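Side-chain contacts in formimidoylglutamase (Bacillus subtilis, PDB 3M1R), which hydrolyses N-formimidoyl-L-glutamate to L-glutamate and formamide in the histidine degradation pathway, using two manganese ions per subunit: residues D27-W32 with A67-S72; A41-P46 with Q109-L114; A139-Q142 with T146-V149; L175-I180 with K205-N210; E228-V233 with K275-Q280. One frame throughout, in Å; residues are numbered along the deposited sequence.

How the contacts relate
The contacts run in steps across one parallel sheet of the arginase fold. Contact 1 sits at the outermost strand 29-31, and contact 4 lies near the other outermost strand, 210-213. Their centres are 37 Å apart, on opposite sides of the chain's centre. Contact 1 touches contact 2 where I29 CD1 meets L42 CD1 at 3.7 Å. Contact 2 touches contact 3 through M111 CB and A139 CB, 3.6 Å apart. Contact 3 then meets contact 4 (A141 with I180) and contact 5 (A148 with V233). N210 joins contact 4 to contact 5. Contact 4 approaches the metal site: the side chain of V209 is about 12 Å from a bound calcium ion.

Contact 1: D27-W32 with A67-S72; sequences DLIATW and ALKHSS
This is a small apolar contact in which I29, on an outermost strand of the parallel sheet, meets L68 and K69 at the end of helix 60-69. The terminal methyl of I29 makes the closest contacts. I29 CD1 lies 4.0 Å from L68 CD2. The same methyl lies 4.0 Å from K69 CG. The I29 branch runs straight out: CG1 is beside the backbone N and CD1 continues extended (chi2 179°), which places the methyl at the far end of the side chain. I29 CG2 passes K69 CE more loosely. The two partners receive I29 differently. L68 swings CG anti to its backbone N (chi1 -178°) and offers one branch methyl, with the two side chains at an oblique angle. K69 is extended beyond CG and passes I29 at about a right angle. Its aliphatic chain does the packing, chiefly CG, not the amine.

L68 is buried and also rests on L42 of strand 39-45 and on A306 and L310 of helix 300-318. Where helix 60-69 gives way to loop, S71 OG donates to A67 O at 2.9 Å, tilted 29° from the carbonyl plane. K69 O is bound by S26 OG, just ahead of strand 29-31, which ties the same two parts of the chain together. Across the contact there is no hydrogen bond or salt bridge, so its attraction comes from hydrocarbon packing.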
# COMPACT_ATOMS: atom_id res chain seq x y z
N ASP D 27 18.42 25.04 -5.31
CA ASP D 27 19.35 25.94 -5.98
C ASP D 27 20.14 26.74 -4.95
O ASP D 27 21.11 27.40 -5.30
CB ASP D 27 18.60 26.89 -6.92
CG ASP D 27 17.80 26.15 -7.98
OD1 ASP D 27 18.35 25.22 -8.61
OD2 ASP D 27 16.61 26.49 -8.19
N LEU D 28 19.73 26.67 -3.68
CA LEU D 28 20.31 27.54 -2.65
C LEU D 28 20.99 26.78 -1.51
O LEU D 28 21.61 27.39 -0.64
CB LEU D 28 19.23 28.45 -2.07
CG LEU D 28 18.62 29.48 -3.00
CD1 LEU D 28 17.34 29.96 -2.43
CD2 LEU D 28 19.60 30.64 -3.16
N ILE D 29 20.86 25.47 -1.50
CA ILE D 29 21.42 24.64 -0.45
C ILE D 29 22.72 24.03 -0.95
O ILE D 29 22.75 23.37 -1.98
CB ILE D 29 20.46 23.51 -0.04
CG1 ILE D 29 19.24 24.07 0.69
CG2 ILE D 29 21.16 22.46 0.80
CD1 ILE D 29 18.23 22.99 1.11
N ALA D 30 23.80 24.27 -0.22
CA ALA D 30 25.09 23.70 -0.57
C ALA D 30 25.61 22.79 0.54
O ALA D 30 25.46 23.07 1.72
CB ALA D 30 26.09 24.80 -0.83
N THR D 31 26.21 21.68 0.14
CA THR D 31 26.94 20.86 1.08
C THR D 31 27.94 21.77 1.79
O THR D 31 28.58 22.60 1.18
CB THR D 31 27.67 19.73 0.36
OG1 THR D 31 26.73 18.99 -0.42
CG2 THR D 31 28.30 18.80 1.37
N TRP D 32 28.06 21.61 3.10
CA TRP D 32 28.96 22.44 3.86
C TRP D 32 30.35 21.89 3.72
O TRP D 32 30.57 20.72 3.98
CB TRP D 32 28.58 22.42 5.34
CG TRP D 32 29.36 23.37 6.16
CD1 TRP D 32 29.57 24.70 5.90
CD2 TRP D 32 30.02 23.10 7.41
NE1 TRP D 32 30.32 25.26 6.90
CE2 TRP D 32 30.60 24.31 7.85
CE3 TRP D 32 30.15 21.96 8.21
CZ2 TRP D 32 31.33 24.40 9.03
CZ3 TRP D 32 30.87 22.06 9.38
CH2 TRP D 32 31.45 23.27 9.78
N ALA D 67 11.77 17.11 0.45
CA ALA D 67 10.59 17.97 0.34
C ALA D 67 11.02 19.43 0.30
O ALA D 67 10.48 20.23 -0.47
CB ALA D 67 9.63 17.74 1.49
N LEU D 68 12.00 19.77 1.13
CA LEU D 68 12.48 21.15 1.19
C LEU D 68 13.13 21.53 -0.14
O LEU D 68 12.75 22.52 -0.75
CB LEU D 68 13.45 21.34 2.35
CG LEU D 68 13.98 22.77 2.53
CD1 LEU D 68 12.83 23.68 2.93
CD2 LEU D 68 15.07 22.83 3.59
N LYS D 69 14.06 20.72 -0.63
CA LYS D 69 14.78 21.05 -1.86
C LYS D 69 13.85 21.22 -3.04
O LYS D 69 14.17 21.93 -4.00
CB LYS D 69 15.84 20.00 -2.20
CG LYS D 69 17.10 20.05 -1.34
CD LYS D 69 17.97 18.82 -1.58
CE LYS D 69 19.29 18.94 -0.87
NZ LYS D 69 20.09 17.71 -1.12
N HIS D 70 12.69 20.58 -2.98
CA HIS D 70 11.78 20.67 -4.11
C HIS D 70 10.77 21.80 -4.00
O HIS D 70 10.02 22.03 -4.93
CB HIS D 70 11.12 19.32 -4.43
CG HIS D 70 12.04 18.36 -5.14
ND1 HIS D 70 12.82 17.44 -4.47
CD2 HIS D 70 12.32 18.21 -6.45
CE1 HIS D 70 13.52 16.75 -5.35
NE2 HIS D 70 13.24 17.20 -6.56
N SER D 71 10.81 22.53 -2.90
CA SER D 71 9.93 23.70 -2.72
C SER D 71 10.57 24.93 -3.33
O SER D 71 11.80 25.06 -3.36
CB SER D 71 9.69 23.98 -1.24
OG SER D 71 9.15 22.84 -0.57
N SER D 72 9.74 25.83 -3.83
CA SER D 72 10.18 27.16 -4.20
C SER D 72 10.72 27.86 -2.96
O SER D 72 10.14 27.75 -1.88
CB SER D 72 9.03 27.99 -4.78
OG SER D 72 9.36 29.37 -4.79

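Contact 2: A41-P46 with Q109-L114; sequences ALIGVP and QTMHAL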
# COMPACT_ATOMS: atom_id res chain seq x y z
N ALA D 41 21.53 27.13 9.14
CA ALA D 41 22.17 26.05 8.40
C ALA D 41 21.56 24.73 8.87
O ALA D 41 21.34 24.55 10.08
CB ALA D 41 23.67 26.06 8.62
N LEU D 42 21.29 23.83 7.93
CA LEU D 42 20.65 22.54 8.22
C LEU D 42 21.59 21.50 8.81
O LEU D 42 22.76 21.40 8.39
CB LEU D 42 20.04 21.95 6.95
CG LEU D 42 19.03 22.80 6.18
CD1 LEU D 42 19.00 22.37 4.73
CD2 LEU D 42 17.65 22.68 6.81
N ILE D 43 21.08 20.72 9.76
CA ILE D 43 21.80 19.56 10.28
C ILE D 43 20.83 18.41 10.59
O ILE D 43 19.78 18.62 11.19
CB ILE D 43 22.66 19.93 11.53
CG1 ILE D 43 23.62 18.80 11.88
CG2 ILE D 43 21.78 20.26 12.72
CD1 ILE D 43 24.56 19.17 12.99
N GLY D 44 21.18 17.20 10.15
CA GLY D 44 20.35 16.03 10.37
C GLY D 44 20.77 15.22 11.59
O GLY D 44 21.96 15.14 11.92
N VAL D 45 19.78 14.66 12.28
CA VAL D 45 20.02 13.81 13.45
C VAL D 45 19.13 12.57 13.34
O VAL D 45 18.04 12.53 13.92
CB VAL D 45 19.68 14.54 14.76
CG1 VAL D 45 20.00 13.65 15.99
CG2 VAL D 45 20.39 15.88 14.85
N PRO D 46 19.57 11.57 12.56
CA PRO D 46 18.76 10.40 12.22
C PRO D 46 18.71 9.34 13.33
O PRO D 46 19.08 8.20 13.07
CB PRO D 46 19.49 9.82 10.99
CG PRO D 46 20.81 10.58 10.89
CD PRO D 46 20.94 11.46 12.06
N GLN D 109 28.09 16.58 21.58
CA GLN D 109 29.46 17.03 21.33
C GLN D 109 29.58 17.79 20.04
O GLN D 109 30.30 18.79 19.96
CB GLN D 109 30.41 15.84 21.24
CG GLN D 109 30.97 15.36 22.54
CD GLN D 109 31.94 14.22 22.32
OE1 GLN D 109 31.67 13.08 22.69
NE2 GLN D 109 33.07 14.52 21.68
N THR D 110 28.89 17.30 19.01
CA THR D 110 28.97 17.89 17.69
C THR D 110 28.31 19.25 17.76
O THR D 110 28.87 20.25 17.32
CB THR D 110 28.26 17.02 16.65
OG1 THR D 110 28.93 15.75 16.57
CG2 THR D 110 28.27 17.68 15.29
N MSE D 111 27.12 19.26 18.34
CA MSE D 111 26.33 20.46 18.50
C MSE D 111 27.13 21.51 19.29
O MSE D 111 27.17 22.69 18.94
CB MSE D 111 25.05 20.10 19.24
CG MSE D 111 23.80 20.83 18.77
SE MSE D 111 23.20 20.29 17.01
CE MSE D 111 22.06 21.82 16.65
N HIS D 112 27.77 21.07 20.37
CA HIS D 112 28.54 21.98 21.19
C HIS D 112 29.72 22.55 20.42
O HIS D 112 29.89 23.76 20.36
CB HIS D 112 29.03 21.29 22.47
CG HIS D 112 29.82 22.20 23.37
ND1 HIS D 112 29.23 22.94 24.39
CD2 HIS D 112 31.14 22.49 23.41
CE1 HIS D 112 30.16 23.63 25.01
NE2 HIS D 112 31.33 23.38 24.44
N ALA D 113 30.53 21.68 19.83
CA ALA D 113 31.67 22.14 19.05
C ALA D 113 31.22 23.11 17.96
O ALA D 113 31.80 24.19 17.80
CB ALA D 113 32.41 20.95 18.43
N LEU D 114 30.17 22.74 17.23
CA LEU D 114 29.64 23.54 16.13
C LEU D 114 29.18 24.93 16.55
O LEU D 114 29.56 25.92 15.93
CB LEU D 114 28.48 22.80 15.46
CG LEU D 114 28.62 22.27 14.03
CD1 LEU D 114 30.05 22.19 13.58
CD2 LEU D 114 27.91 20.92 13.88
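I43 meets M111 and L114 mainly through methyl groups, so no ring or amide plane is involved, and there are no faces or edges to assign. I43 is the one residue of the strand that carries the contact, and it uses two branches. Its longer branch ends at CD1, which lies 3.9 Å from L114 CD2. The two methyls meet end to end. The shorter branch, I43 CG2, faces the end of M111, which is built as selenomethionine. I43 CG2 and M111 CE are 4.2 Å apart. The first torsion of I43 sets where the branches go. CG1 is anti to the backbone N (chi1 -168°), while CG2 sits between the backbone N and the carbonyl carbon. CD1 also lies near M111 SE.

Strand 39-45 is an inner strand of the parallel sheet, and helix 100-117 packs on one face of the sheet. This is the layered alpha/beta architecture of the arginase family, with I43 pointing from the sheet into the helix. All three residues are buried. M111 leaves the helix at an angle, but its long chain brings CE back to the strand. On the way it also packs on W121, P123 and I125 of strand 121-127, next to strand 39-45 in the sheet. L114 also touches W121. The helix is covered further out by a neighbouring subunit, whose Y7 packs on L114 and A113, and whose F9 packs on T110 and Q109.

Contact 3: A139-Q142 with T146-V149; sequences AIAQ and TTAV
I140 and T147 meet at about a right angle, each through branches of its beta carbon. Both have similar first torsions. In I140, CG2 is anti to the backbone N and CG1 lies beside that N (chi1 -66°). CG2 is therefore the branch that faces T147, while the second torsion folds CD1 off in another direction. I140 CG2 lies 3.5 Å from T147 OG1. It also lies 3.8 Å from T147 CG2, so the one methyl rests against both branches of the threonine. In T147 the hydroxyl takes the place beside the backbone N (chi1 -56°), with CG2 anti to it. This turns OG1 toward the end of the helix, where it comes 3.8 Å from A141 CA. The A141 methyl is a little further off, with A141 CB and T147 OG1 4.3 Å apart.

The contact closes a short connection from helix 133-141 to strand 147-152. It forms part of the crossover that carries the chain from strand 121-127 to strand 147-152 in the same parallel sheet. F241 of the adjacent strand touches both I140 and T147, and L115 of helix 100-117 packs on I140.

T147 OG1 does not bond across the contact. Its hydroxyl is hydrogen-bonded to G145 O within the connection. That bond meets the polar need of this buried oxygen, so the oxygen can lie against methyl and methine carbons, and what joins helix to strand here is van der Waals packing.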
# COMPACT_ATOMS: atom_id res chain seq x y z
N ALA D 139 23.12 21.56 24.48
CA ALA D 139 24.21 22.20 23.77
C ALA D 139 23.91 23.68 23.62
O ALA D 139 24.78 24.52 23.85
CB ALA D 139 24.40 21.57 22.40
N ILE D 140 22.68 24.00 23.25
CA ILE D 140 22.27 25.40 23.18
C ILE D 140 22.50 26.03 24.54
O ILE D 140 23.21 27.02 24.66
CB ILE D 140 20.79 25.54 22.83
CG1 ILE D 140 20.52 25.05 21.41
CG2 ILE D 140 20.34 26.98 23.00
CD1 ILE D 140 21.30 25.75 20.36
N ALA D 141 21.89 25.45 25.57
CA ALA D 141 21.95 26.01 26.92
C ALA D 141 23.37 26.22 27.42
O ALA D 141 23.67 27.22 28.07
CB ALA D 141 21.19 25.15 27.89
N GLN D 142 24.25 25.28 27.12
CA GLN D 142 25.60 25.37 27.68
C GLN D 142 26.60 26.03 26.74
O GLN D 142 27.80 26.03 27.00
CB GLN D 142 26.10 24.00 28.10
CG GLN D 142 25.27 23.36 29.19
CD GLN D 142 25.78 21.98 29.51
OE1 GLN D 142 26.64 21.46 28.81
NE2 GLN D 142 25.24 21.38 30.57
N THR D 146 21.16 31.17 29.28
CA THR D 146 19.81 30.87 29.74
C THR D 146 18.80 30.83 28.59
O THR D 146 18.53 31.84 27.94
CB THR D 146 19.34 31.88 30.79
OG1 THR D 146 20.23 31.83 31.92
CG2 THR D 146 17.94 31.53 31.26
N THR D 147 18.24 29.66 28.35
CA THR D 147 17.43 29.43 27.16
C THR D 147 15.97 29.12 27.51
O THR D 147 15.69 28.36 28.44
CB THR D 147 18.04 28.29 26.31
OG1 THR D 147 19.40 28.62 26.00
CG2 THR D 147 17.26 28.08 25.01
N ALA D 148 15.05 29.73 26.78
CA ALA D 148 13.65 29.37 26.87
C ALA D 148 13.36 28.34 25.79
O ALA D 148 13.94 28.42 24.71
CB ALA D 148 12.79 30.57 26.67
N VAL D 149 12.47 27.40 26.07
CA VAL D 149 12.08 26.40 25.08
C VAL D 149 10.59 26.52 24.79
O VAL D 149 9.76 26.49 25.70
CB VAL D 149 12.38 24.95 25.53
CG1 VAL D 149 11.99 23.92 24.43
CG2 VAL D 149 13.85 24.78 25.92

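Contact 4: L175-I180 with K205-N210; sequences LLDEEI and KKHNVN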
# COMPACT_ATOMS: atom_id res chain seq x y z
N LEU D 175 16.06 17.20 31.08
CA LEU D 175 16.42 18.61 31.08
C LEU D 175 16.05 19.26 32.42
O LEU D 175 16.90 19.87 33.06
CB LEU D 175 15.77 19.34 29.90
CG LEU D 175 16.30 18.96 28.52
CD1 LEU D 175 15.27 19.27 27.44
CD2 LEU D 175 17.62 19.65 28.21
N LEU D 176 14.80 19.13 32.85
CA LEU D 176 14.36 19.71 34.13
C LEU D 176 15.15 19.20 35.34
O LEU D 176 15.65 19.99 36.16
CB LEU D 176 12.87 19.46 34.36
CG LEU D 176 11.88 20.53 33.90
CD1 LEU D 176 12.61 21.74 33.37
CD2 LEU D 176 10.95 20.00 32.87
N ASP D 177 15.25 17.88 35.46
CA ASP D 177 15.95 17.28 36.60
C ASP D 177 17.39 17.77 36.70
O ASP D 177 17.89 18.05 37.79
CB ASP D 177 15.91 15.75 36.52
CG ASP D 177 14.56 15.17 36.94
OD1 ASP D 177 13.75 15.91 37.53
OD2 ASP D 177 14.31 13.96 36.68
N GLU D 178 18.06 17.89 35.55
CA GLU D 178 19.48 18.22 35.54
C GLU D 178 19.72 19.73 35.58
O GLU D 178 20.86 20.18 35.63
CB GLU D 178 20.15 17.57 34.33
CG GLU D 178 20.10 16.05 34.38
CD GLU D 178 20.63 15.39 33.12
OE1 GLU D 178 21.36 16.06 32.36
OE2 GLU D 178 20.32 14.20 32.90
N GLU D 179 18.62 20.48 35.54
CA GLU D 179 18.64 21.94 35.61
C GLU D 179 19.29 22.59 34.40
O GLU D 179 19.87 23.67 34.51
CB GLU D 179 19.32 22.40 36.89
CG GLU D 179 18.79 21.73 38.12
CD GLU D 179 19.34 22.35 39.38
OE1 GLU D 179 20.14 21.68 40.07
OE2 GLU D 179 18.98 23.51 39.66
N ILE D 180 19.18 21.94 33.25
CA ILE D 180 19.74 22.50 32.02
C ILE D 180 18.89 23.69 31.59
O ILE D 180 19.42 24.72 31.17
CB ILE D 180 19.82 21.43 30.92
CG1 ILE D 180 20.76 20.30 31.37
CG2 ILE D 180 20.30 22.04 29.60
CD1 ILE D 180 20.68 19.03 30.54
N LYS D 205 3.80 20.40 36.54
CA LYS D 205 3.26 21.47 37.35
C LYS D 205 4.18 21.79 38.52
O LYS D 205 4.44 22.95 38.83
CB LYS D 205 1.84 21.15 37.82
CG LYS D 205 0.83 21.15 36.68
CD LYS D 205 -0.59 21.16 37.19
CE LYS D 205 -1.59 21.31 36.04
NZ LYS D 205 -2.99 21.44 36.56
N LYS D 206 4.69 20.75 39.17
CA LYS D 206 5.62 20.91 40.27
C LYS D 206 6.74 21.82 39.81
O LYS D 206 7.18 22.74 40.52
CB LYS D 206 6.21 19.55 40.66
CG LYS D 206 6.51 19.37 42.13
CD LYS D 206 5.36 18.67 42.86
CE LYS D 206 5.07 17.28 42.28
NZ LYS D 206 4.01 16.54 43.04
N HIS D 207 7.19 21.57 38.58
CA HIS D 207 8.34 22.25 38.02
C HIS D 207 7.99 23.59 37.39
O HIS D 207 8.85 24.24 36.81
CB HIS D 207 9.02 21.35 36.98
CG HIS D 207 10.11 20.50 37.54
ND1 HIS D 207 9.87 19.32 38.22
CD2 HIS D 207 11.46 20.65 37.54
CE1 HIS D 207 11.01 18.79 38.61
NE2 HIS D 207 11.99 19.58 38.21
N ASN D 208 6.72 23.99 37.51
CA ASN D 208 6.25 25.28 36.98
C ASN D 208 6.40 25.41 35.47
O ASN D 208 6.82 26.47 34.96
CB ASN D 208 6.95 26.45 37.67
CG ASN D 208 6.66 26.50 39.15
OD1 ASN D 208 5.51 26.70 39.56
ND2 ASN D 208 7.69 26.30 39.96
N VAL D 209 6.05 24.36 34.75
CA VAL D 209 6.02 24.42 33.30
C VAL D 209 4.76 25.18 32.86
O VAL D 209 3.69 25.05 33.48
CB VAL D 209 6.12 23.01 32.66
CG1 VAL D 209 5.79 23.03 31.14
CG2 VAL D 209 7.51 22.44 32.90
N ASN D 210 4.90 25.99 31.82
CA ASN D 210 3.78 26.71 31.26
C ASN D 210 3.03 25.82 30.28
O ASN D 210 3.47 25.60 29.15
CB ASN D 210 4.25 27.97 30.54
CG ASN D 210 5.06 28.87 31.45
OD1 ASN D 210 4.56 29.39 32.44
ND2 ASN D 210 6.33 29.05 31.11
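L176 and H207 bury the most surface here, in equal amounts, and their side chains lie alongside each other, pointing opposite ways. The imidazole lies obliquely to the leucine. H207 CD2 is 3.7 Å from L176 CG. The same carbon is 3.7 Å from L176 CB, so the ring runs along the base of the leucine and leaves its methyls to reach elsewhere. L176 CD2 approaches V209 CG2 at 4.2 Å, just past the turn and deeper in the protein.

D177 adds a looser approach on the exposed side. Its CG lies beside the backbone N (chi1 -77°), which brings OD1 back to within 4.1 Å of H207 CE1. The carboxylate and ring planes stand 53° apart, and no bond forms between them. D177 OD1 is instead hydrogen-bonded to Y203 OH, and the Y203 ring stacks on H207. With an alanine at H207, L176 would probably lose the cover along its CB and CG, and Y203 would be left without its stacking partner.

The side chain of L176 is about 9 Å from that of D157, which binds calcium here and is inferred to bind manganese. The contact thus lies near the metal site without reaching it. It joins the ends of helices 171-178 and 198-206. Each helix closes in a Schellman motif, with E179 and N208 at positive phi, and V209 then leads into strand 210-213 of the arginase-type alpha/beta fold.

Contact 5: E228-V233 with K275-Q280; sequences EILPVV and KYIAQQ
L230 and Q280 run side by side with their ends reversed, so the end of the leucine lies against the middle of the glutamine. L230 CD2 is 3.9 Å from Q280 CG. The leucine reaches across because its CG is anti to the backbone N (chi1 -173°). Its CD2 also comes to 4.5 Å from I277 CG1, a looser approach to a side chain one helical turn earlier.

Q280 is bent at its second torsion (chi2 63°). The bend presents CG to the leucine and carries the amide over the ring of Y276 in its own segment. Q280 NE2 stands 4.2 Å above the Y276 plane, over the ring centre. The amide nitrogen therefore lies over one face of the ring while the aliphatic part of the same side chain packs on the leucine.

The contact pairs the ends of helices 222-234 and 267-278. L230 and I277 both rest on I150 of strand 147-152, so the helices pack side by side on one face of the parallel sheet. Helix 222-234 is kinked here: P231 has no N-H to give, and V232 lacks the regular bond to the turn before. Further along, Y276 packs on I223 and K227, and I277 on I226.

No hydrogen bond crosses between the segments. Contact between them is essentially apolar, led by the Q280 CG methylene, while the Q280 amide is turned to the tyrosine.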
# COMPACT_ATOMS: atom_id res chain seq x y z
N GLU D 228 0.46 36.10 24.83
CA GLU D 228 0.14 36.17 26.25
C GLU D 228 1.28 35.62 27.11
O GLU D 228 1.54 36.13 28.19
CB GLU D 228 -1.16 35.39 26.51
CG GLU D 228 -1.87 35.73 27.82
CD GLU D 228 -3.35 35.39 27.79
OE1 GLU D 228 -3.88 34.95 28.83
OE2 GLU D 228 -3.99 35.57 26.73
N ILE D 229 1.98 34.60 26.63
CA ILE D 229 3.00 33.94 27.44
C ILE D 229 4.45 34.24 27.07
O ILE D 229 5.32 34.25 27.94
CB ILE D 229 2.81 32.40 27.42
CG1 ILE D 229 3.61 31.76 28.55
CG2 ILE D 229 3.23 31.83 26.07
CD1 ILE D 229 3.44 32.44 29.88
N LEU D 230 4.73 34.45 25.79
CA LEU D 230 6.12 34.57 25.37
C LEU D 230 6.86 35.77 26.00
O LEU D 230 7.99 35.63 26.48
CB LEU D 230 6.24 34.58 23.84
CG LEU D 230 7.68 34.54 23.32
CD1 LEU D 230 8.41 33.35 23.89
CD2 LEU D 230 7.72 34.51 21.80
N PRO D 231 6.22 36.96 26.00
CA PRO D 231 6.85 38.15 26.58
C PRO D 231 7.33 37.92 28.01
O PRO D 231 8.42 38.39 28.36
CB PRO D 231 5.72 39.17 26.57
CG PRO D 231 4.96 38.82 25.34
CD PRO D 231 4.97 37.31 25.30
N VAL D 232 6.54 37.23 28.81
CA VAL D 232 6.93 37.00 30.20
C VAL D 232 8.20 36.16 30.25
O VAL D 232 9.10 36.43 31.04
CB VAL D 232 5.83 36.26 30.97
CG1 VAL D 232 6.11 36.31 32.46
CG2 VAL D 232 4.47 36.86 30.65
N VAL D 233 8.26 35.16 29.39
CA VAL D 233 9.37 34.22 29.39
C VAL D 233 10.66 34.82 28.83
O VAL D 233 11.75 34.58 29.36
CB VAL D 233 9.00 32.94 28.63
CG1 VAL D 233 10.22 32.06 28.44
CG2 VAL D 233 7.91 32.18 29.41
N LYS D 275 6.31 31.10 12.21
CA LYS D 275 6.78 32.34 11.59
C LYS D 275 6.81 33.49 12.61
O LYS D 275 7.78 34.23 12.69
CB LYS D 275 5.98 32.72 10.34
CG LYS D 275 6.28 34.16 9.88
CD LYS D 275 5.59 34.58 8.58
CE LYS D 275 4.11 34.18 8.52
NZ LYS D 275 3.87 32.81 7.92
N TYR D 276 5.74 33.62 13.39
CA TYR D 276 5.71 34.58 14.48
C TYR D 276 6.91 34.47 15.42
O TYR D 276 7.67 35.42 15.58
CB TYR D 276 4.41 34.45 15.28
CG TYR D 276 4.26 35.51 16.35
CD1 TYR D 276 4.07 36.84 16.01
CD2 TYR D 276 4.34 35.18 17.69
CE1 TYR D 276 3.95 37.82 16.99
CE2 TYR D 276 4.22 36.16 18.67
CZ TYR D 276 4.03 37.47 18.32
OH TYR D 276 3.90 38.43 19.29
N ILE D 277 7.07 33.31 16.06
CA ILE D 277 8.18 33.11 17.00
C ILE D 277 9.54 33.37 16.36
O ILE D 277 10.44 33.96 16.97
CB ILE D 277 8.16 31.70 17.59
CG1 ILE D 277 6.96 31.53 18.53
CG2 ILE D 277 9.46 31.41 18.31
CD1 ILE D 277 6.57 30.08 18.77
N ALA D 278 9.69 32.94 15.11
CA ALA D 278 10.96 33.05 14.40
C ALA D 278 11.42 34.50 14.22
O ALA D 278 12.61 34.75 13.98
CB ALA D 278 10.87 32.35 13.05
N GLN D 279 10.49 35.45 14.32
CA GLN D 279 10.80 36.88 14.17
C GLN D 279 11.32 37.51 15.45
O GLN D 279 11.86 38.61 15.44
CB GLN D 279 9.56 37.66 13.74
CG GLN D 279 9.09 37.33 12.35
CD GLN D 279 7.86 38.12 11.98
OE1 GLN D 279 6.77 37.85 12.47
NE2 GLN D 279 8.04 39.12 11.13
N GLN D 280 11.10 36.81 16.56
CA GLN D 280 11.42 37.33 17.88
C GLN D 280 12.93 37.38 18.08
O GLN D 280 13.67 36.76 17.32
CB GLN D 280 10.71 36.49 18.95
CG GLN D 280 9.66 37.26 19.75
CD GLN D 280 8.49 37.76 18.91
OE1 GLN D 280 7.74 38.63 19.34
NE2 GLN D 280 8.34 37.21 17.72